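Local coordinates for fatty acid-binding protein TM_1468 (Thermotoga maritima, PDB 1VPV), which binds long-chain fatty acids such as palmitate and may take part in lipid transport or fatty acid metabolism, at residues 227-232 with 263-268; 257-262 with 271-276; 146-151 with 155-160. One frame throughout, in Å; residues are numbered along the deposited sequence.

Contact 1. Residues 227-232 with 263-268; sequences ALIEKL and RKSYEV
L232 covers one face of the Y266 ring and I229 meets its edge. L232 touches the ring face through CD2, which stands 4.1 Å from the centroid of the Y266 ring and 21° off its normal, a CH-pi contact shifted toward the CE2-CZ side. CG of L232 is anti to the backbone N (chi1 171°), which carries the isobutyl group off helix 220-232 to meet a ring coming from the opposite direction. I229 reaches in with its branch methyl, CG2, 4.3 Å from CE2 of Y266 and close to the ring plane; the same methyl also lies 4.4 Å from OG of S265. In the mixed sheet of this DegV-family protein, 267-275 is an outermost strand, and Y266 lies in the chain between helix 252-263 and the body of that strand, beside the C-terminal end of helix 220-232. The Y266 side chain also touches L242 of the neighbouring strand 241-248. With chi1 at -72°, CG of Y266 is anti to the carbonyl carbon, and the ring extends toward helix 220-232 until its OH hydrogen-bonds to the backbone O of T236, in the loop after that helix.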
loop_
_atom_site.group_PDB
_atom_site.type_symbol
_atom_site.label_atom_id
_atom_site.label_comp_id
_atom_site.label_asym_id
_atom_site.label_seq_id
_atom_site.Cartn_x
_atom_site.Cartn_y
_atom_site.Cartn_z
ATOM N N ALA A 227 -8.325 -18.624 0.976
ATOM C CA ALA A 227 -8.242 -18.166 -0.412
ATOM C C ALA A 227 -7.039 -17.243 -0.658
ATOM O O ALA A 227 -6.424 -17.303 -1.727
ATOM C CB ALA A 227 -9.513 -17.461 -0.811
ATOM N N LEU A 228 -6.697 -16.402 0.321
ATOM C CA LEU A 228 -5.618 -15.405 0.109
ATOM C C LEU A 228 -4.278 -16.104 0.057
ATOM O O LEU A 228 -3.392 -15.736 -0.717
ATOM C CB LEU A 228 -5.582 -14.347 1.237
ATOM C CG LEU A 228 -6.731 -13.352 1.467
ATOM C CD1 LEU A 228 -6.202 -12.018 2.089
ATOM C CD2 LEU A 228 -7.433 -13.082 0.191
ATOM N N ILE A 229 -4.154 -17.106 0.925
ATOM C CA ILE A 229 -2.956 -17.867 1.070
ATOM C C ILE A 229 -2.820 -18.822 -0.108
ATOM O O ILE A 229 -1.712 -19.029 -0.578
ATOM C CB ILE A 229 -2.918 -18.614 2.431
ATOM C CG1 ILE A 229 -2.754 -17.592 3.562
ATOM C CG2 ILE A 229 -1.766 -19.638 2.476
ATOM C CD1 ILE A 229 -3.019 -18.148 4.938
ATOM N N GLU A 230 -3.930 -19.378 -0.589
ATOM C CA GLU A 230 -3.869 -20.233 -1.789
ATOM C C GLU A 230 -3.454 -19.428 -3.026
ATOM O O GLU A 230 -2.721 -19.935 -3.861
ATOM C CB GLU A 230 -5.175 -21.016 -2.032
ATOM C CG GLU A 230 -5.487 -21.997 -0.917
ATOM C CD GLU A 230 -6.694 -22.893 -1.187
ATOM O OE1 GLU A 230 -6.598 -23.786 -2.070
ATOM O OE2 GLU A 230 -7.729 -22.737 -0.486
ATOM N N LYS A 231 -3.879 -18.178 -3.131
ATOM C CA LYS A 231 -3.433 -17.339 -4.237
ATOM C C LYS A 231 -1.923 -17.094 -4.193
ATOM O O LYS A 231 -1.238 -17.243 -5.200
ATOM C CB LYS A 231 -4.202 -16.014 -4.272
ATOM C CG LYS A 231 -3.582 -14.919 -5.167
ATOM C CD LYS A 231 -3.401 -15.328 -6.649
ATOM C CE LYS A 231 -4.710 -15.283 -7.425
ATOM N NZ LYS A 231 -4.631 -15.934 -8.771
ATOM N N LEU A 232 -1.404 -16.727 -3.031
ATOM C CA LEU A 232 0.039 -16.596 -2.844
ATOM C C LEU A 232 0.781 -17.875 -3.238
ATOM O O LEU A 232 1.873 -17.828 -3.815
ATOM C CB LEU A 232 0.341 -16.263 -1.391
ATOM C CG LEU A 232 1.808 -16.302 -0.964
ATOM C CD1 LEU A 232 2.558 -15.154 -1.611
ATOM C CD2 LEU A 232 1.940 -16.225 0.540
ATOM N N ARG A 263 1.593 -18.237 8.979
ATOM C CA ARG A 263 2.736 -18.952 9.610
ATOM C C ARG A 263 2.668 -20.464 9.557
ATOM O O ARG A 263 3.675 -21.110 9.573
ATOM C CB ARG A 263 2.909 -18.542 11.068
ATOM C CG ARG A 263 3.485 -17.156 11.221
ATOM C CD ARG A 263 3.485 -16.796 12.660
ATOM N NE ARG A 263 3.723 -15.380 12.817
ATOM C CZ ARG A 263 4.935 -14.830 12.771
ATOM N NH1 ARG A 263 6.039 -15.567 12.590
ATOM N NH2 ARG A 263 5.043 -13.527 12.924
ATOM N N LYS A 264 1.478 -21.029 9.505
ATOM C CA LYS A 264 1.362 -22.484 9.421
ATOM C C LYS A 264 2.044 -22.999 8.173
ATOM O O LYS A 264 2.428 -24.142 8.133
ATOM C CB LYS A 264 -0.102 -22.934 9.423
ATOM C CG LYS A 264 -0.793 -22.650 10.736
ATOM C CD LYS A 264 -2.241 -23.097 10.763
ATOM C CE LYS A 264 -2.974 -22.423 11.894
ATOM N NZ LYS A 264 -4.237 -23.108 12.178
ATOM N N SER A 265 2.209 -22.172 7.149
ATOM C CA SER A 265 2.831 -22.685 5.953
ATOM C C SER A 265 3.945 -21.869 5.329
ATOM O O SER A 265 4.480 -22.266 4.301
ATOM C CB SER A 265 1.761 -23.056 4.936
ATOM O OG SER A 265 0.675 -22.209 5.026
ATOM N N TYR A 266 4.371 -20.789 5.980
ATOM C CA TYR A 266 5.519 -20.026 5.483
ATOM C C TYR A 266 6.478 -19.653 6.627
ATOM O O TYR A 266 6.033 -19.459 7.767
ATOM C CB TYR A 266 5.020 -18.789 4.710
ATOM C CG TYR A 266 4.416 -19.152 3.365
ATOM C CD1 TYR A 266 5.216 -19.251 2.227
ATOM C CD2 TYR A 266 3.072 -19.439 3.238
ATOM C CE1 TYR A 266 4.691 -19.610 1.006
ATOM C CE2 TYR A 266 2.530 -19.807 2.010
ATOM C CZ TYR A 266 3.355 -19.891 0.907
ATOM O OH TYR A 266 2.846 -20.254 -0.296
ATOM N N GLU A 267 7.783 -19.591 6.320
ATOM C CA GLU A 267 8.760 -19.006 7.221
ATOM C C GLU A 267 8.624 -17.483 7.093
ATOM O O GLU A 267 9.089 -16.876 6.108
ATOM C CB GLU A 267 10.201 -19.492 6.917
ATOM C CG GLU A 267 11.098 -19.520 8.174
ATOM C CD GLU A 267 12.595 -19.658 7.907
ATOM O OE1 GLU A 267 12.996 -20.559 7.136
ATOM O OE2 GLU A 267 13.381 -18.877 8.507
ATOM N N VAL A 268 7.919 -16.885 8.057
ATOM C CA VAL A 268 7.809 -15.427 8.152
ATOM C C VAL A 268 8.981 -14.886 9.000
ATOM O O VAL A 268 8.994 -15.024 10.224
ATOM C CB VAL A 268 6.484 -14.969 8.781
ATOM C CG1 VAL A 268 6.297 -13.508 8.546
ATOM C CG2 VAL A 268 5.308 -15.705 8.209
#

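Contact 2. Residues 257-262 with 271-276; sequences ELLNTL and EIISPM
L259 projects from helix 252-263 onto strand 267-275, its side chain crossing those of E271 and I273 at a slant. The helix and strand belong to a beta-alpha-beta unit, 241-248, 252-263 and 267-275, whose two strands run parallel and side by side, and L259 also packs on V244 of the first strand. On the leucine, CG lies anti to the carbonyl carbon (chi1 -64°), and CD1 becomes the foremost atom, meeting both strand residues. Its apolar contact is with I273, whose CG1 stands 3.7 Å from CD1 of L259. The isoleucine points its CB to one side of the helix, yet the CG1-CD1 arm, with CG1 anti to the carbonyl carbon at chi1 -73°, swings back until its own CD1 is 4.1 Å from CD1 of L259. E271, two residues earlier and on the same side of the strand, has a chain extended beyond CG that carries its carboxylate in beside the leucine: OE1 of E271 is 3.2 Å from CD1 of L259 and 3.5 Å from its CB. The other oxygen, OE2, forms a salt bridge with R263, so one carboxylate oxygen is paired with charge while its twin rests against hydrocarbon. With an alanine at L259, I273 CG1 would probably lose its apolar partner on the helix and the E271 carboxylate the hydrocarbon it lies against. Farther round the helix, T261 turns its hydroxyl back onto the preceding turn, where OG1 donates to O of E257 at 2.9 Å, 29° out of the carbonyl plane and from the face opposite to T261 N.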
loop_
_atom_site.group_PDB
_atom_site.type_symbol
_atom_site.label_atom_id
_atom_site.label_comp_id
_atom_site.label_asym_id
_atom_site.label_seq_id
_atom_site.Cartn_x
_atom_site.Cartn_y
_atom_site.Cartn_z
ATOM N N GLU A 257 -5.714 -13.095 12.488
ATOM C CA GLU A 257 -6.007 -14.480 12.087
ATOM C C GLU A 257 -5.314 -14.864 10.777
ATOM O O GLU A 257 -4.824 -15.991 10.617
ATOM C CB GLU A 257 -7.516 -14.671 11.906
ATOM C CG GLU A 257 -8.323 -14.697 13.183
ATOM N N LEU A 258 -5.287 -13.910 9.847
ATOM C CA LEU A 258 -4.667 -14.096 8.545
ATOM C C LEU A 258 -3.192 -14.382 8.676
ATOM O O LEU A 258 -2.696 -15.336 8.047
ATOM C CB LEU A 258 -4.873 -12.864 7.663
ATOM C CG LEU A 258 -4.142 -12.818 6.318
ATOM C CD1 LEU A 258 -4.485 -14.009 5.469
ATOM C CD2 LEU A 258 -4.488 -11.521 5.601
ATOM N N LEU A 259 -2.510 -13.560 9.488
ATOM C CA LEU A 259 -1.071 -13.720 9.780
ATOM C C LEU A 259 -0.732 -15.014 10.524
ATOM O O LEU A 259 0.214 -15.688 10.175
ATOM C CB LEU A 259 -0.507 -12.507 10.558
ATOM C CG LEU A 259 -0.533 -11.158 9.795
ATOM C CD1 LEU A 259 -0.206 -10.012 10.744
ATOM C CD2 LEU A 259 0.394 -11.142 8.574
ATOM N N ASN A 260 -1.483 -15.342 11.560
ATOM C CA ASN A 260 -1.394 -16.642 12.173
ATOM C C ASN A 260 -1.512 -17.783 11.163
ATOM O O ASN A 260 -0.745 -18.725 11.198
ATOM C CB ASN A 260 -2.474 -16.771 13.265
ATOM C CG ASN A 260 -2.059 -16.080 14.571
ATOM O OD1 ASN A 260 -0.944 -15.585 14.682
ATOM N ND2 ASN A 260 -2.952 -16.053 15.552
ATOM N N THR A 261 -2.482 -17.714 10.262
ATOM C CA THR A 261 -2.634 -18.792 9.327
ATOM C C THR A 261 -1.477 -18.808 8.373
ATOM O O THR A 261 -1.042 -19.872 7.997
ATOM C CB THR A 261 -3.911 -18.696 8.560
ATOM O OG1 THR A 261 -4.983 -18.711 9.500
ATOM C CG2 THR A 261 -4.044 -19.903 7.579
ATOM N N LEU A 262 -0.963 -17.635 8.015
ATOM C CA LEU A 262 0.167 -17.547 7.111
ATOM C C LEU A 262 1.361 -18.325 7.664
ATOM O O LEU A 262 2.032 -19.038 6.911
ATOM C CB LEU A 262 0.559 -16.099 6.845
ATOM C CG LEU A 262 1.618 -15.883 5.747
ATOM C CD1 LEU A 262 1.285 -16.530 4.427
ATOM C CD2 LEU A 262 1.855 -14.412 5.527
ATOM N N GLU A 271 7.284 -9.495 10.523
ATOM C CA GLU A 271 5.943 -9.049 10.280
ATOM C C GLU A 271 5.583 -7.844 11.106
ATOM O O GLU A 271 6.065 -7.664 12.210
ATOM C CB GLU A 271 4.941 -10.173 10.543
ATOM C CG GLU A 271 4.876 -10.633 11.959
ATOM C CD GLU A 271 3.513 -11.231 12.336
ATOM O OE1 GLU A 271 2.624 -11.323 11.460
ATOM O OE2 GLU A 271 3.333 -11.623 13.513
ATOM N N ILE A 272 4.709 -7.026 10.557
ATOM C CA ILE A 272 4.173 -5.910 11.308
ATOM C C ILE A 272 2.753 -5.652 10.767
ATOM O O ILE A 272 2.441 -6.036 9.653
ATOM C CB ILE A 272 5.094 -4.680 11.180
ATOM C CG1 ILE A 272 4.586 -3.546 12.032
ATOM C CG2 ILE A 272 5.227 -4.229 9.704
ATOM C CD1 ILE A 272 5.626 -2.491 12.288
ATOM N N ILE A 273 1.903 -5.055 11.590
ATOM C CA ILE A 273 0.546 -4.731 11.211
ATOM C C ILE A 273 0.454 -3.227 10.948
ATOM O O ILE A 273 0.992 -2.433 11.710
ATOM C CB ILE A 273 -0.450 -5.170 12.322
ATOM C CG1 ILE A 273 -0.574 -6.703 12.308
ATOM C CG2 ILE A 273 -1.835 -4.556 12.113
ATOM C CD1 ILE A 273 -1.273 -7.266 13.524
ATOM N N SER A 274 -0.235 -2.849 9.879
ATOM C CA SER A 274 -0.473 -1.447 9.544
ATOM C C SER A 274 -1.936 -1.161 9.184
ATOM O O SER A 274 -2.491 -1.752 8.242
ATOM C CB SER A 274 0.394 -1.050 8.357
ATOM O OG SER A 274 0.321 0.333 8.112
ATOM N N PRO A 275 -2.560 -0.235 9.900
ATOM C CA PRO A 275 -3.928 0.102 9.537
ATOM C C PRO A 275 -3.997 0.797 8.167
ATOM O O PRO A 275 -3.137 1.588 7.832
ATOM C CB PRO A 275 -4.360 1.060 10.641
ATOM C CG PRO A 275 -3.125 1.600 11.182
ATOM C CD PRO A 275 -2.078 0.549 11.040
HETATM N N MSE A 276 -5.009 0.494 7.382
HETATM C CA MSE A 276 -5.152 1.152 6.084
HETATM C C MSE A 276 -5.640 2.588 6.285
HETATM O O MSE A 276 -6.537 2.863 7.121
HETATM C CB MSE A 276 -6.122 0.379 5.190
HETATM C CG MSE A 276 -5.626 -0.957 4.772
HETATM SE SE MSE A 276 -7.043 -2.281 4.259
HETATM C CE MSE A 276 -6.249 -2.914 2.502
#

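Contact 3. Residues 146-151 with 155-160; sequences EMLENG and EEVLKK
M147, a selenomethionine, and L148 on helix 138-149 close on V157 and K160 of helix 154-166, forming an alpha-alpha hairpin whose short connection lets consecutive helices pack side by side. Its apolar contact centres on one methyl, CG2 of V157, which is touched by both residues of the first helix. CG of M147 is 3.8 Å from it, and CD2 of L148 comes to 3.7 Å. The two approaches differ: M147 crosses the valine obliquely, whereas L148 meets it at about a right angle and brings its branch point, CG, to 3.9 Å as well. In V157 the methyl CG1 is anti to the backbone N (chi1 174°), which leaves CG2 beside that N and turned to the first helix. A second, van der Waals touch lies one helical turn farther along, where the selenium of M147 rests 4.0 Å from CB of K160. The selenium is put there by CG lying between the backbone N and carbonyl carbon of M147 (chi1 56°) and by an extended chi2 (-172°); the bend at chi3 turns only the terminal CE. The M147 chain crosses that of K160 nearly at right angles. Only the root of the lysine takes part; the rest bends away, and NZ forms a salt bridge with E163 farther along its own helix. On the other side of helix 154-166, L158 packs on Y126 and V128 of strand 125-129. The hydrogen bonds belong to the backbone and the turn. T153 OG1 accepts from the backbone N of E156 near the start of the second helix. The first helix ends in a Schellman motif with G151, at positive phi, as its C-prime residue: A152 N returns to O of M147, and N of G151 donates to O of L148 at 3.0 Å.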
loop_
_atom_site.group_PDB
_atom_site.type_symbol
_atom_site.label_atom_id
_atom_site.label_comp_id
_atom_site.label_asym_id
_atom_site.label_seq_id
_atom_site.Cartn_x
_atom_site.Cartn_y
_atom_site.Cartn_z
ATOM N N GLU A 146 17.594 -0.420 3.084
ATOM C CA GLU A 146 18.590 -1.354 3.579
ATOM C C GLU A 146 19.755 -1.370 2.616
ATOM O O GLU A 146 20.901 -1.261 3.038
ATOM C CB GLU A 146 18.013 -2.747 3.776
ATOM C CG GLU A 146 16.951 -2.766 4.863
ATOM C CD GLU A 146 16.081 -4.027 4.824
ATOM O OE1 GLU A 146 15.679 -4.480 3.727
ATOM O OE2 GLU A 146 15.798 -4.567 5.908
HETATM N N MSE A 147 19.477 -1.421 1.321
HETATM C CA MSE A 147 20.583 -1.463 0.384
HETATM C C MSE A 147 21.302 -0.114 0.218
HETATM O O MSE A 147 22.496 -0.103 -0.081
HETATM C CB MSE A 147 20.214 -2.164 -0.922
HETATM C CG MSE A 147 19.078 -1.650 -1.659
HETATM SE SE MSE A 147 18.594 -2.857 -3.179
HETATM C CE MSE A 147 18.606 -4.636 -2.252
ATOM N N LEU A 148 20.631 1.006 0.491
ATOM C CA LEU A 148 21.342 2.304 0.625
ATOM C C LEU A 148 22.203 2.347 1.907
ATOM O O LEU A 148 23.327 2.825 1.879
ATOM C CB LEU A 148 20.388 3.503 0.569
ATOM C CG LEU A 148 19.655 3.669 -0.772
ATOM C CD1 LEU A 148 18.467 4.596 -0.646
ATOM C CD2 LEU A 148 20.580 4.170 -1.865
ATOM N N GLU A 149 21.683 1.831 3.012
ATOM C CA GLU A 149 22.469 1.698 4.226
ATOM C C GLU A 149 23.663 0.746 4.072
ATOM O O GLU A 149 24.555 0.760 4.909
ATOM C CB GLU A 149 21.608 1.223 5.410
ATOM C CG GLU A 149 20.598 2.234 5.980
ATOM C CD GLU A 149 21.100 3.670 6.000
ATOM O OE1 GLU A 149 21.026 4.375 4.957
ATOM O OE2 GLU A 149 21.542 4.115 7.070
ATOM N N ASN A 150 23.689 -0.082 3.031
ATOM C CA ASN A 150 24.878 -0.876 2.717
ATOM C C ASN A 150 25.675 -0.338 1.536
ATOM O O ASN A 150 26.353 -1.090 0.840
ATOM C CB ASN A 150 24.467 -2.324 2.461
ATOM C CG ASN A 150 23.970 -2.995 3.717
ATOM O OD1 ASN A 150 23.919 -2.376 4.784
ATOM N ND2 ASN A 150 23.602 -4.263 3.608
ATOM N N GLY A 151 25.574 0.965 1.305
ATOM C CA GLY A 151 26.439 1.649 0.373
ATOM C C GLY A 151 26.057 1.644 -1.092
ATOM O O GLY A 151 26.800 2.192 -1.894
ATOM N N GLU A 155 21.247 4.011 -8.755
ATOM C CA GLU A 155 21.200 3.206 -9.965
ATOM C C GLU A 155 21.088 1.720 -9.581
ATOM O O GLU A 155 20.268 0.980 -10.129
ATOM C CB GLU A 155 22.456 3.475 -10.814
ATOM C CG GLU A 155 22.711 4.997 -11.159
ATOM C CD GLU A 155 23.913 5.661 -10.422
ATOM O OE1 GLU A 155 25.059 5.663 -10.943
ATOM O OE2 GLU A 155 23.699 6.226 -9.342
ATOM N N GLU A 156 21.897 1.292 -8.617
ATOM C CA GLU A 156 21.846 -0.089 -8.147
ATOM C C GLU A 156 20.508 -0.377 -7.487
ATOM O O GLU A 156 19.918 -1.406 -7.739
ATOM C CB GLU A 156 23.035 -0.412 -7.224
ATOM C CG GLU A 156 24.384 -0.456 -8.009
ATOM C CD GLU A 156 25.661 -0.509 -7.142
ATOM O OE1 GLU A 156 25.689 0.044 -6.022
ATOM O OE2 GLU A 156 26.671 -1.094 -7.622
ATOM N N VAL A 157 19.978 0.553 -6.703
ATOM C CA VAL A 157 18.677 0.316 -6.076
ATOM C C VAL A 157 17.562 0.155 -7.127
ATOM O O VAL A 157 16.778 -0.800 -7.092
ATOM C CB VAL A 157 18.326 1.423 -5.095
ATOM C CG1 VAL A 157 16.912 1.244 -4.575
ATOM C CG2 VAL A 157 19.300 1.408 -3.947
ATOM N N LEU A 158 17.512 1.082 -8.078
ATOM C CA LEU A 158 16.450 1.063 -9.079
ATOM C C LEU A 158 16.483 -0.207 -9.918
ATOM O O LEU A 158 15.440 -0.823 -10.137
ATOM C CB LEU A 158 16.518 2.310 -9.942
ATOM C CG LEU A 158 16.169 3.564 -9.127
ATOM C CD1 LEU A 158 16.633 4.797 -9.861
ATOM C CD2 LEU A 158 14.661 3.673 -8.821
ATOM N N LYS A 159 17.681 -0.640 -10.313
ATOM C CA LYS A 159 17.842 -1.891 -11.070
ATOM C C LYS A 159 17.333 -3.097 -10.270
ATOM O O LYS A 159 16.588 -3.935 -10.834
ATOM C CB LYS A 159 19.292 -2.123 -11.525
ATOM C CG LYS A 159 19.388 -2.946 -12.812
ATOM C CD LYS A 159 20.420 -4.087 -12.751
ATOM C CE LYS A 159 21.781 -3.703 -13.274
ATOM N NZ LYS A 159 21.728 -3.410 -14.737
ATOM N N LYS A 160 17.679 -3.170 -8.974
ATOM C CA LYS A 160 17.240 -4.293 -8.129
ATOM C C LYS A 160 15.739 -4.306 -7.856
ATOM O O LYS A 160 15.124 -5.367 -7.947
ATOM C CB LYS A 160 18.001 -4.385 -6.797
ATOM C CG LYS A 160 18.837 -5.649 -6.644
ATOM C CD LYS A 160 18.000 -6.920 -6.511
ATOM C CE LYS A 160 18.898 -8.195 -6.405
ATOM N NZ LYS A 160 19.640 -8.470 -7.647
#

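From the N terminus, contact 3 comes first: 146-151 with 155-160 closes the tight turn between two consecutive helices and is complete before the others open. It lies about 28 Å from contact 1 and about 27 Å from contact 2, centre to centre, with no atoms touching. Contacts 1 and 2 cross: the chain passes 227-232, then 257-262, then 263-268, then 271-276. Contact 1 closes the longer loop, bringing the end of helix 220-232 to the entry of strand 267-275, while contact 2 ties helix 252-263 to that strand. They meet directly, through L228 packing on L258 and I229 on T261, besides the R263-E271 salt bridge.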